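Local coordinates for petrobactin biosynthesis protein AsbB (PDB 3TO3) that catalyses the ATP-dependent condensation of spermidine with citryl-spermidine intermediates in the biosynthesis of the siderophore petrobactin, working as a homodimer, at residues B[125-128]-B[129-133]; B[134-137]-B[138-141]. One frame throughout, in Å; residues are numbered along the deposited sequence.

Interaction 1: B[125-128]-B[129-133]; sequences LEQT and IFKDT
The flat carboxamide of Gln127 receives the ammonium of Lys131: NZ lies in the amide plane, on a lone pair of OE1, 2.9 Å from that oxygen. The same OE1 sits 3.8 Å from CD2 of the Phe130 ring, approaching it obliquely. This is an i to i+4 pairing on one turn of the α-helix 115-138, at the dimer interface. Both chains are bent at chi2, Gln127 at -50° and Lys131 at 96°, and they cross obliquely; the lysine bend also brings CD against the backbone oxygen of Gln127, 3.2 Å from O. NZ is held further by the carbonyl oxygens of Ala169, Arg170 and Phe173, so that four neutral oxygens, including OE1, share the three N-H of this buried ammonium. The Phe130 ring also packs on Ile11 and Ile15 of helix 6-15 and on Ile256 of the second subunit, while Glu126 forms a salt bridge to Lys359 of that subunit. Beneath these side chains the i to i+4 backbone bonds of the helix are regular; Lys131 N to Gln127 O, for example, measures 2.8 Å and is almost straight at 177°. Ile129 O takes two bonds from Thr133, whose OG1 at 2.7 Å and backbone N at 3.0 Å reach that oxygen from opposite faces of the carbonyl plane.

Interaction 2: B[134-137]-B[138-141]; sequences IAQY and ERCN
Gln136 and Arg139 run side by side and point the same way where helix 115-138 ends. Arg139, the first residue to leave helical backbone angles, carries CG between its backbone N and carbonyl carbon (chi1 80°), which brings CG to 3.2 Å from Gln136 O. A bend at chi3 then turns the guanidinium toward the glutamine. Gln136 answers with its own bend at chi2 (-57°), and NH1 of Arg139 donates to OE1 of Gln136 over 2.9 Å. The bond lies in the amide plane, on a lone pair, and meets the guanidinium at its edge, although the two planes are 67° apart. One turn back, Gln136 NE2 donates to Asp132 OD1; Asp159 is its weak second partner and also forms a long, weak ion pair with Arg139. Glu138, bent at chi2, brings OE1 to 3.8 Å from CD2 of Tyr137, which packs on helices 6-15 and 18-37. Glu138 N bonds to Ile134 O at 3.0 Å, while Ala135 O accepts only weak bonds, from Glu138 N and Arg139 N. The Gln136 amide uses its donor end toward carboxylate and its acceptor end toward a cation, which would probably polarise it and fixes which end is which.

Overall arrangement
Helix 115-138 follows helix 100-110; interaction 1 lies within it, whereas interaction 2 straddles its C-terminal end. Interaction 1 finishes at Thr133 before interaction 2 begins at Ile134, their centres 14 Å apart, so they neither nest nor cross, and each is local, closing no long loop. Residues 125-133 join the N-terminal helices 6-15 and 18-37, helix 100-110 and the second subunit to the loop carrying Pro165 to Phe173, with the side chain of Thr128 about 9 Å from bound ATP. Residues 134-141 keep the packing on helices 6-15 and 18-37, then lead the chain into the connection toward helix 150-156, of which residues 142-147 are not modelled.

Interaction 1: B[125-128]-B[129-133]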
# COMPACT_ATOMS: atom_id res chain seq x y z
N LEU B 125 1.69 -7.68 12.07
CA LEU B 125 1.39 -7.98 13.46
C LEU B 125 0.60 -6.83 14.10
O LEU B 125 -0.35 -7.07 14.84
CB LEU B 125 2.66 -8.29 14.27
CG LEU B 125 3.24 -9.66 13.87
CD1 LEU B 125 4.57 -9.92 14.55
CD2 LEU B 125 2.28 -10.76 14.24
N GLU B 126 1.02 -5.60 13.83
CA GLU B 126 0.35 -4.42 14.35
C GLU B 126 -1.04 -4.27 13.74
O GLU B 126 -1.98 -3.86 14.41
CB GLU B 126 1.17 -3.15 14.05
CG GLU B 126 2.40 -3.05 14.92
CD GLU B 126 3.31 -1.88 14.54
OE1 GLU B 126 3.16 -1.30 13.44
OE2 GLU B 126 4.19 -1.53 15.37
N GLN B 127 -1.18 -4.59 12.47
CA GLN B 127 -2.48 -4.49 11.84
C GLN B 127 -3.41 -5.56 12.38
O GLN B 127 -4.60 -5.34 12.50
CB GLN B 127 -2.38 -4.56 10.32
CG GLN B 127 -1.85 -3.28 9.72
CD GLN B 127 -2.58 -2.06 10.24
OE1 GLN B 127 -3.80 -1.92 10.08
NE2 GLN B 127 -1.84 -1.17 10.85
N THR B 128 -2.84 -6.72 12.74
CA THR B 128 -3.62 -7.82 13.31
C THR B 128 -4.19 -7.39 14.65
O THR B 128 -5.40 -7.45 14.88
CB THR B 128 -2.79 -9.13 13.43
OG1 THR B 128 -2.63 -9.68 12.13
CG2 THR B 128 -3.51 -10.17 14.30
N ILE B 129 -3.31 -6.93 15.52
CA ILE B 129 -3.71 -6.37 16.80
C ILE B 129 -4.79 -5.31 16.60
O ILE B 129 -5.80 -5.28 17.31
CB ILE B 129 -2.48 -5.76 17.51
CG1 ILE B 129 -1.56 -6.88 17.97
CG2 ILE B 129 -2.88 -4.93 18.72
CD1 ILE B 129 -0.34 -6.39 18.54
N PHE B 130 -4.58 -4.43 15.63
CA PHE B 130 -5.55 -3.36 15.41
C PHE B 130 -6.92 -3.88 14.95
O PHE B 130 -7.94 -3.54 15.54
CB PHE B 130 -4.99 -2.37 14.39
CG PHE B 130 -5.96 -1.29 13.97
CD1 PHE B 130 -6.31 -0.25 14.84
CD2 PHE B 130 -6.48 -1.29 12.70
CE1 PHE B 130 -7.18 0.76 14.44
CE2 PHE B 130 -7.36 -0.27 12.28
CZ PHE B 130 -7.72 0.75 13.16
N LYS B 131 -6.94 -4.70 13.90
CA LYS B 131 -8.20 -5.24 13.44
C LYS B 131 -8.88 -6.18 14.44
O LYS B 131 -10.11 -6.21 14.51
CB LYS B 131 -8.07 -5.91 12.08
CG LYS B 131 -8.21 -4.91 10.94
CD LYS B 131 -6.85 -4.44 10.43
CE LYS B 131 -7.00 -3.61 9.14
NZ LYS B 131 -5.71 -3.32 8.46
N ASP B 132 -8.11 -6.96 15.22
CA ASP B 132 -8.78 -7.90 16.08
C ASP B 132 -9.33 -7.22 17.34
O ASP B 132 -10.38 -7.62 17.85
CB ASP B 132 -7.96 -9.13 16.43
CG ASP B 132 -8.82 -10.22 17.10
OD1 ASP B 132 -9.97 -10.47 16.64
OD2 ASP B 132 -8.37 -10.81 18.10
N THR B 133 -8.64 -6.19 17.81
CA THR B 133 -9.13 -5.37 18.92
C THR B 133 -10.54 -4.85 18.65
O THR B 133 -11.40 -4.92 19.51
CB THR B 133 -8.21 -4.17 19.20
OG1 THR B 133 -6.96 -4.63 19.71
CG2 THR B 133 -8.87 -3.23 20.21

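Interaction 2: B[134-137]-B[138-141]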
# COMPACT_ATOMS: atom_id res chain seq x y z
N ILE B 134 -10.80 -4.33 17.46
CA ILE B 134 -12.14 -3.83 17.13
C ILE B 134 -13.15 -4.99 17.13
O ILE B 134 -14.28 -4.86 17.65
CB ILE B 134 -12.15 -3.13 15.75
CG1 ILE B 134 -11.14 -2.00 15.75
CG2 ILE B 134 -13.55 -2.57 15.44
CD1 ILE B 134 -10.58 -1.68 14.40
N ALA B 135 -12.76 -6.12 16.56
CA ALA B 135 -13.69 -7.25 16.58
C ALA B 135 -14.00 -7.77 18.01
O ALA B 135 -15.16 -7.98 18.36
CB ALA B 135 -13.21 -8.37 15.67
N GLN B 136 -12.97 -7.99 18.83
CA GLN B 136 -13.16 -8.46 20.21
C GLN B 136 -13.98 -7.43 20.99
O GLN B 136 -14.77 -7.78 21.85
CB GLN B 136 -11.84 -8.71 20.92
CG GLN B 136 -10.97 -9.77 20.27
CD GLN B 136 -11.68 -11.09 20.16
OE1 GLN B 136 -12.36 -11.51 21.09
NE2 GLN B 136 -11.58 -11.74 19.00
N TYR B 137 -13.80 -6.15 20.67
CA TYR B 137 -14.53 -5.13 21.39
C TYR B 137 -16.02 -5.08 21.00
O TYR B 137 -16.87 -4.81 21.83
CB TYR B 137 -13.87 -3.78 21.18
CG TYR B 137 -14.58 -2.67 21.90
CD1 TYR B 137 -14.37 -2.47 23.25
CD2 TYR B 137 -15.44 -1.80 21.22
CE1 TYR B 137 -15.01 -1.45 23.94
CE2 TYR B 137 -16.09 -0.76 21.90
CZ TYR B 137 -15.86 -0.60 23.27
OH TYR B 137 -16.47 0.39 24.01
N GLU B 138 -16.35 -5.37 19.75
CA GLU B 138 -17.74 -5.34 19.31
C GLU B 138 -18.57 -6.57 19.68
O GLU B 138 -19.80 -6.50 19.69
CB GLU B 138 -17.83 -5.09 17.81
CG GLU B 138 -17.42 -3.69 17.44
CD GLU B 138 -18.47 -2.66 17.84
OE1 GLU B 138 -18.11 -1.67 18.53
OE2 GLU B 138 -19.65 -2.84 17.45
N ARG B 139 -17.89 -7.69 19.99
CA ARG B 139 -18.55 -8.97 20.23
C ARG B 139 -19.38 -8.97 21.52
O ARG B 139 -18.97 -8.36 22.52
CB ARG B 139 -17.54 -10.13 20.26
CG ARG B 139 -16.77 -10.29 21.58
CD ARG B 139 -15.71 -11.41 21.53
NE ARG B 139 -16.24 -12.72 21.13
CZ ARG B 139 -15.51 -13.82 20.91
NH1 ARG B 139 -14.19 -13.79 21.03
NH2 ARG B 139 -16.11 -14.95 20.57
N CYS B 140 -20.52 -9.67 21.48
CA CYS B 140 -21.44 -9.79 22.62
C CYS B 140 -21.13 -10.93 23.62
O CYS B 140 -20.18 -11.70 23.44
CB CYS B 140 -22.89 -9.90 22.13
SG CYS B 140 -24.16 -9.76 23.44
N ASN B 141 -21.93 -11.03 24.68
CA ASN B 141 -21.80 -12.09 25.68
C ASN B 141 -23.14 -12.74 26.05
O ASN B 141 -23.39 -13.91 25.73
CB ASN B 141 -21.10 -11.56 26.94
CG ASN B 141 -19.60 -11.85 26.95
OD1 ASN B 141 -18.84 -11.29 26.16
ND2 ASN B 141 -19.17 -12.73 27.86